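PDB 6UH2: short chain dehydrogenase from Leptospira borgpetersenii serovar Hardjo-bovis, which binds NAD+ and, as a member of the short-chain dehydrogenase/reductase family, probably oxidises or reduces a substrate at a CH-OH group with that cofactor. Local coordinates for residues R197-I201 with L240-E246. Residues are numbered along the deposited sequence; the frame is centred on the assembly and turned at random.
Sequences RVNCI and LTSSLSE
Arg197, Asn199 and Ile201 of strand 197-203 form a buried, mixed polar and apolar contact with Leu240 and the turn that follows helix 231-240: Arg197 takes the turn, Asn199 and Ile201 take Leu240, and together the two segments bury 316 Å². The polar part centres on the Arg197 guanidinium. A bend at chi3 (-79°) in an otherwise extending chain turns this group into the curl of 242-246, where both terminal nitrogens approach a single hydroxyl: NH1 donates to Ser245 OG at 3.0 Å and NH2 to the same oxygen at 3.3 Å, both weakly, with N-H...O angles of 130° and 125°. Ser242 O lies at the guanidinium edge, 3.0 Å from Arg197 NH2. Within the turn, Ser242 O accepts the Ser245 amide. One face is covered by Ser245 C and Glu246 CA, both displaced toward the rim. Stronger partners complete the site: Arg197 NH1 donates to Val248 O, and Ser245 OG is bonded to Phe239 O.

In this Rossmann-type fold, 197-203 is the penultimate strand of the parallel sheet, and helix 231-240 and its turn belong to the crossover to strand 252-255, outermost in this chain. Farther along, Leu240 divides its two methyls between neighbours: CD1 rests 3.6 Å from Ile201 CG1, while CD2 is 4.1 Å from Asn199 CG. Asn199 also reaches Leu240 through a water, which accepts from ND2 at 2.9 Å and donates to Leu240 O at 2.9 Å. The other end of that amide, OD1, takes the backbone N-H of Gln251, tying strand 197-203 to the approach to strand 252-255.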
ATOM      1  N   ARG B 197       9.669   9.516  -7.086  1.00 12.32           N
ATOM      2  CA  ARG B 197       9.150   8.195  -6.752  1.00 11.91           C
ATOM      3  C   ARG B 197       8.129   7.738  -7.789  1.00 14.67           C
ATOM      4  O   ARG B 197       7.387   8.549  -8.351  1.00 14.58           O
ATOM      5  CB  ARG B 197       8.493   8.187  -5.361  1.00 11.10           C
ATOM      6  CG  ARG B 197       9.443   8.569  -4.237  1.00 12.81           C
ATOM      7  CD  ARG B 197       8.898   8.172  -2.872  1.00 16.24           C
ATOM      8  NE  ARG B 197       7.886   9.101  -2.346  1.00 16.01           N
ATOM      9  CZ  ARG B 197       6.608   8.786  -2.149  1.00 19.83           C
ATOM     10  NH1 ARG B 197       6.168   7.555  -2.434  1.00 14.42           N
ATOM     11  NH2 ARG B 197       5.777   9.695  -1.637  1.00 15.97           N
ATOM     12  N   VAL B 198       8.068   6.420  -8.007  1.00 12.38           N
ATOM     13  CA  VAL B 198       7.182   5.819  -9.004  1.00 13.13           C
ATOM     14  C   VAL B 198       6.598   4.547  -8.402  1.00 16.79           C
ATOM     15  O   VAL B 198       7.351   3.639  -8.023  1.00 12.35           O
ATOM     16  CB  VAL B 198       7.904   5.483 -10.320  1.00 15.40           C
ATOM     17  CG1 VAL B 198       6.887   5.003 -11.377  1.00 12.09           C
ATOM     18  CG2 VAL B 198       8.747   6.683 -10.847  1.00 12.37           C
ATOM     19  N   ASN B 199       5.265   4.483  -8.305  1.00  9.92           N
ATOM     20  CA  ASN B 199       4.578   3.309  -7.776  1.00 11.57           C
ATOM     21  C   ASN B 199       3.369   3.004  -8.651  1.00 13.63           C
ATOM     22  O   ASN B 199       3.048   3.738  -9.592  1.00 12.82           O
ATOM     23  CB  ASN B 199       4.159   3.501  -6.304  1.00 12.80           C
ATOM     24  CG  ASN B 199       5.349   3.670  -5.385  1.00 14.29           C
ATOM     25  OD1 ASN B 199       6.076   2.712  -5.115  1.00 12.73           O
ATOM     26  ND2 ASN B 199       5.557   4.895  -4.893  1.00  9.19           N
ATOM     27  N   CYS B 200       2.712   1.887  -8.348  1.00 12.57           N
ATOM     28  CA  CYS B 200       1.608   1.395  -9.156  1.00 12.22           C
ATOM     29  C   CYS B 200       0.506   0.886  -8.238  1.00 13.41           C
ATOM     30  O   CYS B 200       0.791   0.291  -7.193  1.00 13.95           O
ATOM     31  CB  CYS B 200       2.078   0.265 -10.092  1.00 13.41           C
ATOM     32  SG  CYS B 200       0.886  -0.220 -11.348  1.00 16.92           S
ATOM     33  N   ILE B 201      -0.749   1.100  -8.629  1.00  9.84           N
ATOM     34  CA  ILE B 201      -1.883   0.479  -7.952  1.00 11.72           C
ATOM     35  C   ILE B 201      -2.567  -0.453  -8.937  1.00 13.08           C
ATOM     36  O   ILE B 201      -2.846  -0.060 -10.078  1.00 16.59           O
ATOM     37  CB  ILE B 201      -2.874   1.514  -7.387  1.00 14.45           C
ATOM     38  CG1 ILE B 201      -2.314   2.099  -6.093  1.00 17.57           C
ATOM     39  CG2 ILE B 201      -4.227   0.857  -7.074  1.00 15.10           C
ATOM     40  CD1 ILE B 201      -3.230   3.122  -5.421  1.00 18.57           C
ATOM     41  N   LEU B 240       0.248   6.524  -1.550  1.00 12.56           N
ATOM     42  CA  LEU B 240       1.408   6.467  -2.439  1.00 13.08           C
ATOM     43  C   LEU B 240       1.752   7.815  -3.070  1.00 14.79           C
ATOM     44  O   LEU B 240       2.790   7.929  -3.731  1.00 12.65           O
ATOM     45  CB  LEU B 240       1.181   5.432  -3.550  1.00  9.41           C
ATOM     46  CG  LEU B 240       1.087   3.961  -3.097  1.00 11.86           C
ATOM     47  CD1 LEU B 240       0.677   3.026  -4.247  1.00  9.78           C
ATOM     48  CD2 LEU B 240       2.439   3.522  -2.537  1.00  8.82           C
ATOM     49  N   THR B 241       0.923   8.837  -2.905  1.00 11.30           N
ATOM     50  CA  THR B 241       1.256  10.146  -3.454  1.00 12.92           C
ATOM     51  C   THR B 241       1.475  11.193  -2.368  1.00 15.77           C
ATOM     52  O   THR B 241       1.476  12.390  -2.666  1.00 17.52           O
ATOM     53  CB  THR B 241       0.180  10.619  -4.435  1.00 15.77           C
ATOM     54  OG1 THR B 241      -1.092  10.705  -3.768  1.00 15.48           O
ATOM     55  CG2 THR B 241       0.111   9.666  -5.647  1.00 12.04           C
ATOM     56  N   SER B 242       1.682  10.766  -1.123  1.00 12.02           N
ATOM     57  CA  SER B 242       1.872  11.664   0.009  1.00 13.82           C
ATOM     58  C   SER B 242       3.153  11.304   0.763  1.00 16.06           C
ATOM     59  O   SER B 242       3.785  10.274   0.515  1.00 13.78           O
ATOM     60  CB  SER B 242       0.682  11.591   0.967  1.00 17.52           C
ATOM     61  OG  SER B 242       0.673  10.326   1.606  1.00 14.78           O
ATOM     62  N   SER B 243       3.514  12.155   1.726  1.00 14.66           N
ATOM     63  CA  SER B 243       4.700  11.909   2.544  1.00 16.04           C
ATOM     64  C   SER B 243       4.573  10.680   3.439  1.00 18.22           C
ATOM     65  O   SER B 243       5.569  10.277   4.050  1.00 18.77           O
ATOM     66  CB  SER B 243       4.998  13.143   3.400  1.00 17.81           C
ATOM     67  OG  SER B 243       3.912  13.397   4.270  1.00 21.17           O
ATOM     68  N   LEU B 244       3.382  10.087   3.553  1.00 17.28           N
ATOM     69  CA  LEU B 244       3.250   8.847   4.307  0.51 18.80           C
ATOM     70  C   LEU B 244       4.020   7.699   3.663  1.00 13.39           C
ATOM     71  O   LEU B 244       4.256   6.682   4.321  1.00 15.43           O
ATOM     72  CB  LEU B 244       1.773   8.469   4.448  0.51 19.11           C
ATOM     73  CG  LEU B 244       0.928   9.118   5.555  0.51 20.57           C
ATOM     74  CD1 LEU B 244       1.071  10.634   5.597  0.51 21.93           C
ATOM     75  CD2 LEU B 244      -0.528   8.734   5.368  0.51 24.11           C
ATOM     76  N   SER B 245       4.420   7.838   2.396  1.00 11.76           N
ATOM     77  CA  SER B 245       5.154   6.796   1.684  1.00 15.58           C
ATOM     78  C   SER B 245       6.498   7.302   1.147  1.00  9.92           C
ATOM     79  O   SER B 245       6.972   6.817   0.122  1.00 11.22           O
ATOM     80  CB  SER B 245       4.299   6.233   0.544  1.00  9.47           C
ATOM     81  OG  SER B 245       3.977   7.281  -0.370  1.00 13.07           O
ATOM     82  N   GLU B 246       7.135   8.253   1.846  1.00 13.93           N
ATOM     83  CA  GLU B 246       8.408   8.832   1.390  1.00 14.36           C
ATOM     84  C   GLU B 246       9.467   7.795   1.024  1.00 19.71           C
ATOM     85  O   GLU B 246      10.323   8.056   0.166  1.00 15.05           O
ATOM     86  CB  GLU B 246       9.002   9.740   2.476  1.00 21.23           C
ATOM     87  CG  GLU B 246       8.424  11.123   2.522  1.00 33.07           C
ATOM     88  CD  GLU B 246       9.090  12.003   3.575  1.00 39.36           C
ATOM     89  OE1 GLU B 246       8.792  13.218   3.597  1.00 49.89           O
ATOM     90  OE2 GLU B 246       9.899  11.485   4.384  1.00 27.66           O
TER
HETATM   91  O   HOH W   1       3.633   6.649  -6.146  1.00 15.89           O